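Local coordinates for BH1974 protein (PDB 3ON5) that probably serves in the maturation of xanthine dehydrogenase or related molybdenum hydroxylases, at residues G208-P213 / M269-Q274; V215-N220 / G325-A330; D249-F254 / D276-H281; L288-I293 / V334-Q339. All coordinates share one frame; numbering follows the deposited sequence.

How the contacts relate
All four contacts lie in the Rossmann domain, on two sides of one parallel sheet. Contacts 2 and 4 are buried and share helix 326-343: contact 2 sets an aromatic ring against its first turns, contact 4 ties it further along to strand 290-293 and adds a buried tyrosine-glutamine bond, and Phe217 meets Val334 between them. Contact 1 shares helix 211-221 with contact 2 but sits at the ends of the strands, partly buried, where a histidine-carboxylate bond joins the apolar packing. Contact 3, partly buried at the outer surface, joins two helices on the other side of the sheet through proline, isoleucine and a weakly bound glutamate. Contacts 1, 2 and 4 also reach the second subunit.

Contact 1: residues G208-P213 / M269-Q274; sequences GPDVPP and MTHHFQ
His271 NE2 donates to the carboxylate of Asp210, and the sounder bond goes to OD2, with 2.9 Å between His271 NE2 and Asp210 OD2 and an N-H...O angle of 156°. The same nitrogen leans weakly on the other oxygen, at 3.2 Å from His271 NE2 to Asp210 OD1, so the carboxylate presents both oxygens to one N-H. The two side chains approach from opposite directions. OD2 is met on its syn side but from well out of the carboxylate plane, while it lies close to the imidazole plane; carboxylate and ring are twisted by 51° against each other. Asp210 reaches across because its CG sits between the backbone N and the carbonyl carbon (chi1 56°), from the third position of the type I turn Gly208-Val211, closed by a bond of 3.1 Å from Val211 N to Gly208 O.

Apart from this polar pair, the selenium of Met269, a selenomethionine, rests near Val211, with 4.2 Å between Met269 SE and Val211 CG2; both side chains also touch Ile204 of the central sheet. An ST turn from Thr270 to His272 carries His271 at its middle, His272 N lying 3.2 Å from the accepting Thr270 OG1. His272 folds back as well, its ND1 giving a bond of 2.9 Å to Thr270 O. Tyr49 of the second subunit meets the His271 ring edge-to-face. The bond thus joins the loops that follow strands 200-205 and 265-268, adjacent strands at whose ends Rossmann domains typically bind a nucleotide, beside the glycine-rich turn.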
loop_
_atom_site.group_PDB
_atom_site.type_symbol
_atom_site.label_atom_id
_atom_site.label_comp_id
_atom_site.label_asym_id
_atom_site.label_seq_id
_atom_site.Cartn_x
_atom_site.Cartn_y
_atom_site.Cartn_z
ATOM N N GLY A 208 4.385 -35.484 6.931
ATOM C CA GLY A 208 5.813 -35.194 7.016
ATOM C C GLY A 208 6.135 -33.779 6.563
ATOM O O GLY A 208 5.275 -33.116 5.977
ATOM N N PRO A 209 7.378 -33.280 6.781
ATOM C CA PRO A 209 7.701 -31.886 6.399
ATOM C C PRO A 209 7.691 -31.615 4.878
ATOM O O PRO A 209 7.843 -30.452 4.469
ATOM C CB PRO A 209 9.110 -31.684 6.948
ATOM C CG PRO A 209 9.656 -33.036 7.150
ATOM C CD PRO A 209 8.503 -33.911 7.495
ATOM N N ASP A 210 7.455 -32.647 4.044
ATOM C CA ASP A 210 7.370 -32.498 2.587
ATOM C C ASP A 210 5.914 -32.228 2.112
ATOM O O ASP A 210 5.707 -31.804 0.964
ATOM C CB ASP A 210 7.921 -33.753 1.887
ATOM C CG ASP A 210 7.290 -35.098 2.251
ATOM O OD1 ASP A 210 7.091 -35.369 3.461
ATOM O OD2 ASP A 210 7.153 -35.935 1.362
ATOM N N VAL A 211 4.918 -32.446 3.007
ATOM C CA VAL A 211 3.481 -32.341 2.725
ATOM C C VAL A 211 2.986 -30.859 2.822
ATOM O O VAL A 211 2.162 -30.496 1.977
ATOM C CB VAL A 211 2.668 -33.269 3.666
ATOM C CG1 VAL A 211 1.178 -33.203 3.358
ATOM C CG2 VAL A 211 3.155 -34.706 3.542
ATOM N N PRO A 212 3.454 -29.976 3.749
ATOM C CA PRO A 212 2.922 -28.599 3.779
ATOM C C PRO A 212 3.006 -27.850 2.415
ATOM O O PRO A 212 1.966 -27.242 2.089
ATOM C CB PRO A 212 3.797 -27.920 4.833
ATOM C CG PRO A 212 4.120 -29.004 5.764
ATOM C CD PRO A 212 4.394 -30.176 4.870
ATOM N N PRO A 213 4.105 -27.894 1.581
ATOM C CA PRO A 213 4.066 -27.159 0.297
ATOM C C PRO A 213 2.997 -27.697 -0.653
ATOM O O PRO A 213 2.349 -26.901 -1.330
ATOM C CB PRO A 213 5.466 -27.361 -0.296
ATOM C CG PRO A 213 6.093 -28.427 0.453
ATOM C CD PRO A 213 5.433 -28.523 1.781
HETATM N N MSE A 269 1.903 -40.606 0.812
HETATM C CA MSE A 269 3.281 -40.134 1.027
HETATM C C MSE A 269 3.639 -40.137 2.505
HETATM O O MSE A 269 4.075 -39.108 3.051
HETATM C CB MSE A 269 3.476 -38.740 0.435
HETATM C CG MSE A 269 2.291 -37.797 0.644
HETATM SE SE MSE A 269 2.591 -36.158 -0.325
HETATM C CE MSE A 269 3.051 -36.883 -2.019
ATOM N N THR A 270 3.500 -41.327 3.132
ATOM C CA THR A 270 3.748 -41.513 4.557
ATOM C C THR A 270 5.222 -41.796 4.824
ATOM O O THR A 270 5.667 -41.581 5.946
ATOM C CB THR A 270 2.884 -42.648 5.150
ATOM O OG1 THR A 270 3.388 -43.916 4.737
ATOM C CG2 THR A 270 1.407 -42.520 4.823
ATOM N N HIS A 271 5.968 -42.307 3.813
ATOM C CA HIS A 271 7.387 -42.698 3.893
ATOM C C HIS A 271 7.549 -43.942 4.768
ATOM O O HIS A 271 8.654 -44.240 5.199
ATOM C CB HIS A 271 8.286 -41.555 4.417
ATOM C CG HIS A 271 8.282 -40.333 3.558
ATOM N ND1 HIS A 271 9.075 -40.248 2.438
ATOM C CD2 HIS A 271 7.612 -39.166 3.708
ATOM C CE1 HIS A 271 8.854 -39.046 1.926
ATOM N NE2 HIS A 271 7.974 -38.358 2.652
ATOM N N HIS A 272 6.444 -44.652 5.034
ATOM C CA HIS A 272 6.342 -45.890 5.821
ATOM C C HIS A 272 5.723 -46.939 4.961
ATOM O O HIS A 272 4.558 -46.806 4.590
ATOM C CB HIS A 272 5.531 -45.684 7.113
ATOM C CG HIS A 272 6.212 -44.841 8.143
ATOM N ND1 HIS A 272 6.279 -43.455 8.020
ATOM C CD2 HIS A 272 6.776 -45.206 9.317
ATOM C CE1 HIS A 272 6.928 -43.032 9.094
ATOM N NE2 HIS A 272 7.241 -44.050 9.909
ATOM N N PHE A 273 6.510 -47.962 4.608
ATOM C CA PHE A 273 6.131 -49.032 3.699
ATOM C C PHE A 273 4.845 -49.736 4.136
ATOM O O PHE A 273 3.909 -49.806 3.344
ATOM C CB PHE A 273 7.260 -50.059 3.578
ATOM C CG PHE A 273 7.041 -51.053 2.460
ATOM C CD1 PHE A 273 6.363 -52.249 2.690
ATOM C CD2 PHE A 273 7.526 -50.802 1.179
ATOM C CE1 PHE A 273 6.148 -53.157 1.655
ATOM C CE2 PHE A 273 7.332 -51.726 0.150
ATOM C CZ PHE A 273 6.644 -52.895 0.394
ATOM N N GLN A 274 4.796 -50.261 5.363
ATOM C CA GLN A 274 3.631 -50.992 5.869
ATOM C C GLN A 274 2.366 -50.112 5.829
ATOM O O GLN A 274 1.298 -50.610 5.448
ATOM C CB GLN A 274 3.914 -51.472 7.301
ATOM C CG GLN A 274 2.806 -52.295 7.957
ATOM C CD GLN A 274 3.141 -52.623 9.397
ATOM O OE1 GLN A 274 4.030 -53.439 9.689
ATOM N NE2 GLN A 274 2.422 -52.003 10.332
#

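Contact 2: residues V215-N220 / G325-A330; sequences VTFASN and GPEEIA
Phe217 sets one border of its ring against Glu327 and Ala330, joining helix 211-221, the first helix of the Rossmann fold, to helix 326-343, which closes the domain on the same side of the sheet. Phe217 has the most surface buried here, and its CG stands anti to its own carbonyl carbon (chi1 -60°), which carries the ring out toward the other helix. CD2 touches the methyl of Ala330, with 3.5 Å between Phe217 CD2 and Ala330 CB, while the neighbouring carbon CE2 faces the backbone carbonyl oxygen of Glu327, which lies near the ring plane.

Glu327 contributes its side chain too. A bend at chi2 (-72°) brings OE2 to the far end of the ring; the side chains cross at about a right angle, with ring and carboxylate planes 78° apart. No hydrogen bond links the segments; the contact is made of van der Waals packing and of aromatic C-H edges set against oxygen.

Phe217 of the second subunit meets this Phe217 with its ring plane steeply inclined, and Asn220 of that subunit packs on both Phe217 and Glu327, which makes the spot part of the subunit interface. Cutting the ring back to an alanine would probably open a gap beside the Ala330 methyl and remove the ring-to-ring meeting of the two subunits. At the ring's border, Phe217 CE2 is 3.3 Å from Glu327 O, and Phe217 CZ is 3.7 Å from Glu327 OE2.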
loop_
_atom_site.group_PDB
_atom_site.type_symbol
_atom_site.label_atom_id
_atom_site.label_comp_id
_atom_site.label_asym_id
_atom_site.label_seq_id
_atom_site.Cartn_x
_atom_site.Cartn_y
_atom_site.Cartn_z
ATOM N N VAL A 215 0.086 -29.077 0.192
ATOM C CA VAL A 215 -1.211 -28.608 0.689
ATOM C C VAL A 215 -1.419 -27.165 0.197
ATOM O O VAL A 215 -2.492 -26.866 -0.315
ATOM C CB VAL A 215 -1.344 -28.734 2.241
ATOM C CG1 VAL A 215 -2.624 -28.087 2.760
ATOM C CG2 VAL A 215 -1.281 -30.198 2.672
ATOM N N THR A 216 -0.381 -26.299 0.281
ATOM C CA THR A 216 -0.462 -24.904 -0.145
ATOM C C THR A 216 -0.714 -24.806 -1.659
ATOM O O THR A 216 -1.627 -24.104 -2.081
ATOM C CB THR A 216 0.822 -24.193 0.251
ATOM O OG1 THR A 216 0.870 -24.148 1.667
ATOM C CG2 THR A 216 0.917 -22.777 -0.306
ATOM N N PHE A 217 0.088 -25.488 -2.467
ATOM C CA PHE A 217 -0.052 -25.422 -3.908
ATOM C C PHE A 217 -1.404 -26.002 -4.328
ATOM O O PHE A 217 -2.089 -25.366 -5.110
ATOM C CB PHE A 217 1.111 -26.141 -4.604
ATOM C CG PHE A 217 2.505 -25.609 -4.307
ATOM C CD1 PHE A 217 2.702 -24.282 -3.949
ATOM C CD2 PHE A 217 3.626 -26.405 -4.499
ATOM C CE1 PHE A 217 3.991 -23.786 -3.709
ATOM C CE2 PHE A 217 4.915 -25.910 -4.255
ATOM C CZ PHE A 217 5.086 -24.602 -3.874
ATOM N N ALA A 218 -1.837 -27.130 -3.751
ATOM C CA ALA A 218 -3.122 -27.737 -4.105
ATOM C C ALA A 218 -4.291 -26.880 -3.672
ATOM O O ALA A 218 -5.269 -26.806 -4.401
ATOM C CB ALA A 218 -3.248 -29.103 -3.479
ATOM N N SER A 219 -4.193 -26.236 -2.501
ATOM C CA SER A 219 -5.237 -25.360 -1.968
ATOM C C SER A 219 -5.418 -24.125 -2.868
ATOM O O SER A 219 -6.546 -23.830 -3.270
ATOM C CB SER A 219 -4.906 -24.939 -0.542
ATOM O OG SER A 219 -5.934 -24.146 0.027
ATOM N N ASN A 220 -4.293 -23.468 -3.249
ATOM C CA ASN A 220 -4.251 -22.275 -4.098
ATOM C C ASN A 220 -4.836 -22.543 -5.492
ATOM O O ASN A 220 -5.526 -21.678 -6.030
ATOM C CB ASN A 220 -2.820 -21.756 -4.235
ATOM C CG ASN A 220 -2.211 -21.184 -2.975
ATOM O OD1 ASN A 220 -2.775 -21.248 -1.892
ATOM N ND2 ASN A 220 -1.023 -20.607 -3.082
ATOM N N GLY A 325 13.580 -31.997 -3.759
ATOM C CA GLY A 325 13.084 -31.351 -2.551
ATOM C C GLY A 325 11.568 -31.290 -2.476
ATOM O O GLY A 325 10.878 -31.446 -3.488
ATOM N N PRO A 326 11.016 -31.007 -1.277
ATOM C CA PRO A 326 9.550 -31.002 -1.119
ATOM C C PRO A 326 8.818 -30.003 -1.996
ATOM O O PRO A 326 7.768 -30.327 -2.526
ATOM C CB PRO A 326 9.363 -30.597 0.341
ATOM C CG PRO A 326 10.597 -31.038 1.019
ATOM C CD PRO A 326 11.693 -30.804 0.023
ATOM N N GLU A 327 9.359 -28.800 -2.123
ATOM C CA GLU A 327 8.773 -27.689 -2.857
ATOM C C GLU A 327 8.635 -27.985 -4.348
ATOM O O GLU A 327 7.581 -27.699 -4.916
ATOM C CB GLU A 327 9.654 -26.456 -2.657
ATOM C CG GLU A 327 9.794 -26.056 -1.200
ATOM C CD GLU A 327 8.555 -25.443 -0.582
ATOM O OE1 GLU A 327 8.456 -25.466 0.667
ATOM O OE2 GLU A 327 7.693 -24.926 -1.336
ATOM N N GLU A 328 9.682 -28.559 -4.975
ATOM C CA GLU A 328 9.668 -28.889 -6.394
ATOM C C GLU A 328 8.768 -30.095 -6.668
ATOM O O GLU A 328 8.014 -30.060 -7.636
ATOM C CB GLU A 328 11.089 -29.155 -6.911
ATOM C CG GLU A 328 11.953 -27.900 -6.940
ATOM C CD GLU A 328 13.406 -28.067 -7.338
ATOM O OE1 GLU A 328 13.722 -28.963 -8.159
ATOM O OE2 GLU A 328 14.232 -27.275 -6.831
ATOM N N ILE A 329 8.818 -31.142 -5.801
ATOM C CA ILE A 329 8.015 -32.368 -5.934
ATOM C C ILE A 329 6.535 -31.991 -5.851
ATOM O O ILE A 329 5.741 -32.486 -6.650
ATOM C CB ILE A 329 8.419 -33.436 -4.883
ATOM C CG1 ILE A 329 9.859 -33.935 -5.146
ATOM C CG2 ILE A 329 7.464 -34.636 -4.915
ATOM C CD1 ILE A 329 10.478 -34.770 -4.065
ATOM N N ALA A 330 6.188 -31.061 -4.941
ATOM C CA ALA A 330 4.827 -30.545 -4.762
ATOM C C ALA A 330 4.317 -29.887 -6.053
ATOM O O ALA A 330 3.174 -30.151 -6.425
ATOM C CB ALA A 330 4.786 -29.558 -3.616
#

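Contact 3: residues D249-F254 / D276-H281; sequences DFPADF and DQEILH
Pro251 and Ile279 make the apolar half of the contact: the pyrrolidine carbon CB meets the isoleucine branch as the two side chains cross at a slant, with 3.6 Å between Pro251 CB and Ile279 CG1, and the end of the branch comes within 4.1 Å of the ring, Ile279 CD1 to Pro251 CG. Here the backbones come closest, with 6.4 Å between Pro251 CA and Ile279 CA.

The polar half belongs to Glu278. Its CG stands between the backbone N and the carbonyl carbon (chi1 68°), and the chain then runs extended to the first turn of the other helix. OE2 takes a weak, bent hydrogen bond from the backbone of Ala252, with 3.2 Å between Ala252 N and Glu278 OE2 and an N-H...O angle of 131°. The same oxygen lies 3.4 Å from Pro251 CB, and the Ala252 methyl sits beside the carboxylate, 3.6 Å from Ala252 CB to Glu278 OE2. The glutamate's charge, set at the amino end of helix 251-257, is probably eased by the helix dipole.

Within the first turn, Phe250, in the N-cap position, offers its carbonyl oxygen to two donors, Asp253 N and Phe254 N. Helix 251-257 leads from strand 245-248 toward strand 265-268, and helix 273-283 follows the latter. The two lie side by side, with Phe254 packed on strand 223-229, Ile279 on strand 265-268, and helix 297-304 flanking helix 273-283.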
loop_
_atom_site.group_PDB
_atom_site.type_symbol
_atom_site.label_atom_id
_atom_site.label_comp_id
_atom_site.label_asym_id
_atom_site.label_seq_id
_atom_site.Cartn_x
_atom_site.Cartn_y
_atom_site.Cartn_z
ATOM N N ASP A 249 -5.214 -40.096 12.883
ATOM C CA ASP A 249 -5.668 -41.486 12.954
ATOM C C ASP A 249 -4.726 -42.427 12.261
ATOM O O ASP A 249 -4.024 -42.000 11.349
ATOM C CB ASP A 249 -7.058 -41.607 12.251
ATOM C CG ASP A 249 -8.246 -41.959 13.114
ATOM O OD1 ASP A 249 -8.085 -42.795 14.037
ATOM O OD2 ASP A 249 -9.366 -41.510 12.785
ATOM N N PHE A 250 -4.781 -43.731 12.595
ATOM C CA PHE A 250 -4.022 -44.726 11.832
ATOM C C PHE A 250 -4.716 -44.931 10.488
ATOM O O PHE A 250 -5.953 -44.897 10.473
ATOM C CB PHE A 250 -3.877 -46.039 12.595
ATOM C CG PHE A 250 -2.830 -45.993 13.662
ATOM C CD1 PHE A 250 -1.486 -46.101 13.341
ATOM C CD2 PHE A 250 -3.181 -45.910 14.995
ATOM C CE1 PHE A 250 -0.509 -46.036 14.327
ATOM C CE2 PHE A 250 -2.209 -45.926 15.982
ATOM C CZ PHE A 250 -0.879 -45.938 15.642
ATOM N N PRO A 251 -3.972 -45.079 9.358
ATOM C CA PRO A 251 -4.618 -45.229 8.031
ATOM C C PRO A 251 -5.811 -46.179 8.007
ATOM O O PRO A 251 -6.830 -45.811 7.434
ATOM C CB PRO A 251 -3.520 -45.806 7.158
ATOM C CG PRO A 251 -2.281 -45.294 7.749
ATOM C CD PRO A 251 -2.506 -45.123 9.234
ATOM N N ALA A 252 -5.711 -47.343 8.692
ATOM C CA ALA A 252 -6.759 -48.351 8.777
ATOM C C ALA A 252 -8.038 -47.799 9.409
ATOM O O ALA A 252 -9.126 -48.214 9.011
ATOM C CB ALA A 252 -6.268 -49.543 9.579
ATOM N N ASP A 253 -7.913 -46.892 10.398
ATOM C CA ASP A 253 -9.063 -46.272 11.051
ATOM C C ASP A 253 -9.647 -45.218 10.164
ATOM O O ASP A 253 -10.856 -45.129 10.062
ATOM C CB ASP A 253 -8.676 -45.671 12.394
ATOM C CG ASP A 253 -8.384 -46.690 13.452
ATOM O OD1 ASP A 253 -9.181 -47.640 13.594
ATOM O OD2 ASP A 253 -7.417 -46.488 14.207
ATOM N N PHE A 254 -8.791 -44.419 9.520
ATOM C CA PHE A 254 -9.223 -43.385 8.598
ATOM C C PHE A 254 -10.066 -43.986 7.479
ATOM O O PHE A 254 -11.189 -43.546 7.288
ATOM C CB PHE A 254 -8.023 -42.644 8.021
ATOM C CG PHE A 254 -8.391 -41.529 7.082
ATOM C CD1 PHE A 254 -8.617 -40.240 7.561
ATOM C CD2 PHE A 254 -8.460 -41.750 5.713
ATOM C CE1 PHE A 254 -8.917 -39.195 6.683
ATOM C CE2 PHE A 254 -8.771 -40.711 4.840
ATOM C CZ PHE A 254 -8.977 -39.434 5.326
ATOM N N ASP A 276 1.834 -47.332 3.792
ATOM C CA ASP A 276 1.536 -47.147 2.369
ATOM C C ASP A 276 0.884 -48.398 1.772
ATOM O O ASP A 276 -0.062 -48.285 0.989
ATOM C CB ASP A 276 2.809 -46.800 1.592
ATOM C CG ASP A 276 3.406 -45.438 1.886
ATOM O OD1 ASP A 276 2.716 -44.605 2.504
ATOM O OD2 ASP A 276 4.521 -45.171 1.420
ATOM N N GLN A 277 1.361 -49.588 2.175
ATOM C CA GLN A 277 0.821 -50.849 1.720
ATOM C C GLN A 277 -0.617 -51.058 2.231
ATOM O O GLN A 277 -1.424 -51.532 1.436
ATOM C CB GLN A 277 1.717 -52.000 2.164
ATOM C CG GLN A 277 1.405 -53.283 1.422
ATOM C CD GLN A 277 2.297 -54.403 1.836
ATOM O OE1 GLN A 277 2.273 -54.845 2.990
ATOM N NE2 GLN A 277 3.047 -54.939 0.875
ATOM N N GLU A 278 -0.973 -50.689 3.503
ATOM C CA GLU A 278 -2.375 -50.914 3.911
ATOM C C GLU A 278 -3.267 -49.931 3.168
ATOM O O GLU A 278 -4.329 -50.346 2.707
ATOM C CB GLU A 278 -2.668 -50.888 5.451
ATOM C CG GLU A 278 -2.563 -49.607 6.286
ATOM C CD GLU A 278 -2.880 -49.816 7.772
ATOM O OE1 GLU A 278 -3.090 -50.990 8.161
ATOM O OE2 GLU A 278 -2.908 -48.827 8.551
ATOM N N ILE A 279 -2.792 -48.676 2.946
ATOM C CA ILE A 279 -3.570 -47.653 2.225
ATOM C C ILE A 279 -3.851 -48.129 0.777
ATOM O O ILE A 279 -5.017 -48.196 0.387
ATOM C CB ILE A 279 -2.882 -46.277 2.235
ATOM C CG1 ILE A 279 -2.563 -45.818 3.671
ATOM C CG2 ILE A 279 -3.761 -45.251 1.509
ATOM C CD1 ILE A 279 -1.568 -44.733 3.771
ATOM N N LEU A 280 -2.800 -48.507 0.031
ATOM C CA LEU A 280 -2.912 -48.963 -1.351
ATOM C C LEU A 280 -3.801 -50.216 -1.491
ATOM O O LEU A 280 -4.684 -50.228 -2.344
ATOM C CB LEU A 280 -1.519 -49.260 -1.913
ATOM C CG LEU A 280 -1.442 -49.746 -3.368
ATOM C CD1 LEU A 280 -2.030 -48.733 -4.332
ATOM C CD2 LEU A 280 -0.010 -50.076 -3.735
ATOM N N HIS A 281 -3.581 -51.247 -0.662
ATOM C CA HIS A 281 -4.336 -52.498 -0.700
ATOM C C HIS A 281 -5.811 -52.264 -0.454
ATOM O O HIS A 281 -6.620 -52.990 -1.014
ATOM C CB HIS A 281 -3.789 -53.488 0.322
ATOM C CG HIS A 281 -2.540 -54.186 -0.141
ATOM N ND1 HIS A 281 -2.421 -55.566 -0.096
ATOM C CD2 HIS A 281 -1.434 -53.682 -0.735
ATOM C CE1 HIS A 281 -1.230 -55.844 -0.612
ATOM N NE2 HIS A 281 -0.604 -54.743 -1.014
#

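Contact 4: residues L288-I293 / V334-Q339; sequences LRYIGI and VAQLIQ
Tyr290 is held by two neighbours on one turn of helix 326-343. Its hydroxyl donates to the side-chain oxygen of Gln336, with 2.8 Å between Tyr290 OH and Gln336 OE1. The hydroxyl stands at a C=O...O angle of 146°, tilted 25° from the carbonyl plane. Over one face of the phenol stands a methyl of Leu337 in a CH-pi contact: Leu337 CD2 is 3.7 Å from the centroid of the Tyr290 ring and almost directly above it.

Tyr290 reaches both because its CG is anti to the backbone N (chi1 174°), pointing the ring from strand 290-293 to the helix. Gln336, extended, crosses the tyrosine side chain at about a right angle. Further out, Phe265 of the adjoining strand packs on both Tyr290 and Leu337, while Tyr314 meets the phenol from strand 313-314. Gly318 N also donates to Gln336 OE1.

With a phenylalanine in its place the face against Leu337 would remain, but Gln336 OE1 would probably lose one of its donors and its amide be less firmly set. In this buried place the phenol thus anchors sheet to helix twice, through a polar bond at its edge and apolar packing on its face.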
loop_
_atom_site.group_PDB
_atom_site.type_symbol
_atom_site.label_atom_id
_atom_site.label_comp_id
_atom_site.label_asym_id
_atom_site.label_seq_id
_atom_site.Cartn_x
_atom_site.Cartn_y
_atom_site.Cartn_z
ATOM N N LEU A 288 -11.153 -45.228 -8.520
ATOM C CA LEU A 288 -10.636 -43.906 -8.117
ATOM C C LEU A 288 -10.126 -43.109 -9.298
ATOM O O LEU A 288 -9.573 -43.664 -10.253
ATOM C CB LEU A 288 -9.509 -44.013 -7.076
ATOM C CG LEU A 288 -9.912 -43.877 -5.622
ATOM C CD1 LEU A 288 -8.939 -44.594 -4.733
ATOM C CD2 LEU A 288 -10.046 -42.426 -5.221
ATOM N N ARG A 289 -10.310 -41.789 -9.205
ATOM C CA ARG A 289 -9.875 -40.807 -10.186
ATOM C C ARG A 289 -8.351 -40.836 -10.330
ATOM O O ARG A 289 -7.838 -40.862 -11.450
ATOM C CB ARG A 289 -10.359 -39.419 -9.718
ATOM C CG ARG A 289 -10.121 -38.257 -10.660
ATOM C CD ARG A 289 -11.097 -38.178 -11.817
ATOM N NE ARG A 289 -10.893 -36.967 -12.614
ATOM C CZ ARG A 289 -11.469 -35.796 -12.353
ATOM N NH1 ARG A 289 -12.280 -35.664 -11.308
ATOM N NH2 ARG A 289 -11.229 -34.746 -13.127
ATOM N N TYR A 290 -7.639 -40.893 -9.178
ATOM C CA TYR A 290 -6.183 -40.821 -9.106
ATOM C C TYR A 290 -5.602 -41.407 -7.808
ATOM O O TYR A 290 -6.140 -41.115 -6.740
ATOM C CB TYR A 290 -5.833 -39.318 -9.179
ATOM C CG TYR A 290 -4.382 -38.960 -8.993
ATOM C CD1 TYR A 290 -3.515 -38.914 -10.074
ATOM C CD2 TYR A 290 -3.892 -38.584 -7.746
ATOM C CE1 TYR A 290 -2.184 -38.545 -9.916
ATOM C CE2 TYR A 290 -2.556 -38.241 -7.570
ATOM C CZ TYR A 290 -1.710 -38.208 -8.662
ATOM O OH TYR A 290 -0.401 -37.846 -8.510
ATOM N N ILE A 291 -4.474 -42.172 -7.901
ATOM C CA ILE A 291 -3.678 -42.708 -6.777
ATOM C C ILE A 291 -2.219 -42.434 -7.097
ATOM O O ILE A 291 -1.683 -42.970 -8.067
ATOM C CB ILE A 291 -3.900 -44.202 -6.397
ATOM C CG1 ILE A 291 -5.381 -44.548 -6.164
ATOM C CG2 ILE A 291 -3.022 -44.593 -5.181
ATOM C CD1 ILE A 291 -5.637 -46.052 -6.109
ATOM N N GLY A 292 -1.615 -41.560 -6.316
ATOM C CA GLY A 292 -0.222 -41.194 -6.498
ATOM C C GLY A 292 0.573 -41.648 -5.298
ATOM O O GLY A 292 0.183 -41.358 -4.162
ATOM N N ILE A 293 1.667 -42.408 -5.536
ATOM C CA ILE A 293 2.490 -42.900 -4.437
ATOM C C ILE A 293 3.904 -42.360 -4.606
ATOM O O ILE A 293 4.538 -42.565 -5.644
ATOM C CB ILE A 293 2.489 -44.448 -4.298
ATOM C CG1 ILE A 293 1.083 -45.025 -4.445
ATOM C CG2 ILE A 293 3.156 -44.871 -2.968
ATOM C CD1 ILE A 293 1.043 -46.511 -4.447
ATOM N N VAL A 334 1.079 -31.186 -8.347
ATOM C CA VAL A 334 -0.045 -30.289 -8.668
ATOM C C VAL A 334 -0.141 -30.132 -10.211
ATOM O O VAL A 334 -1.251 -30.197 -10.748
ATOM C CB VAL A 334 0.042 -28.932 -7.943
ATOM C CG1 VAL A 334 -1.188 -28.098 -8.239
ATOM C CG2 VAL A 334 0.139 -29.142 -6.439
ATOM N N ALA A 335 1.012 -30.036 -10.915
ATOM C CA ALA A 335 1.097 -30.000 -12.386
ATOM C C ALA A 335 0.404 -31.231 -12.992
ATOM O O ALA A 335 -0.476 -31.082 -13.843
ATOM C CB ALA A 335 2.549 -29.936 -12.823
ATOM N N GLN A 336 0.727 -32.432 -12.466
ATOM C CA GLN A 336 0.113 -33.703 -12.869
ATOM C C GLN A 336 -1.386 -33.708 -12.602
ATOM O O GLN A 336 -2.140 -34.215 -13.423
ATOM C CB GLN A 336 0.764 -34.876 -12.125
ATOM C CG GLN A 336 0.396 -36.252 -12.678
ATOM C CD GLN A 336 1.231 -37.307 -12.030
ATOM O OE1 GLN A 336 1.210 -37.487 -10.817
ATOM N NE2 GLN A 336 2.032 -37.994 -12.813
ATOM N N LEU A 337 -1.817 -33.144 -11.471
ATOM C CA LEU A 337 -3.217 -33.105 -11.092
ATOM C C LEU A 337 -3.995 -32.209 -12.044
ATOM O O LEU A 337 -5.026 -32.650 -12.549
ATOM C CB LEU A 337 -3.386 -32.648 -9.639
ATOM C CG LEU A 337 -2.875 -33.619 -8.573
ATOM C CD1 LEU A 337 -3.110 -33.060 -7.203
ATOM C CD2 LEU A 337 -3.565 -34.955 -8.664
ATOM N N ILE A 338 -3.466 -31.003 -12.351
ATOM C CA ILE A 338 -4.041 -30.033 -13.300
ATOM C C ILE A 338 -4.151 -30.694 -14.688
ATOM O O ILE A 338 -5.225 -30.681 -15.296
ATOM C CB ILE A 338 -3.191 -28.716 -13.347
ATOM C CG1 ILE A 338 -3.283 -27.975 -12.001
ATOM C CG2 ILE A 338 -3.646 -27.801 -14.497
ATOM C CD1 ILE A 338 -2.246 -26.843 -11.754
ATOM N N GLN A 339 -3.047 -31.304 -15.157
ATOM C CA GLN A 339 -2.988 -31.974 -16.444
ATOM C C GLN A 339 -4.113 -33.011 -16.595
ATOM O O GLN A 339 -4.736 -33.053 -17.642
ATOM C CB GLN A 339 -1.628 -32.653 -16.619
ATOM C CG GLN A 339 -1.421 -33.240 -18.007
ATOM C CD GLN A 339 -0.203 -34.113 -18.041
ATOM O OE1 GLN A 339 0.750 -33.842 -18.781
ATOM N NE2 GLN A 339 -0.192 -35.163 -17.205
#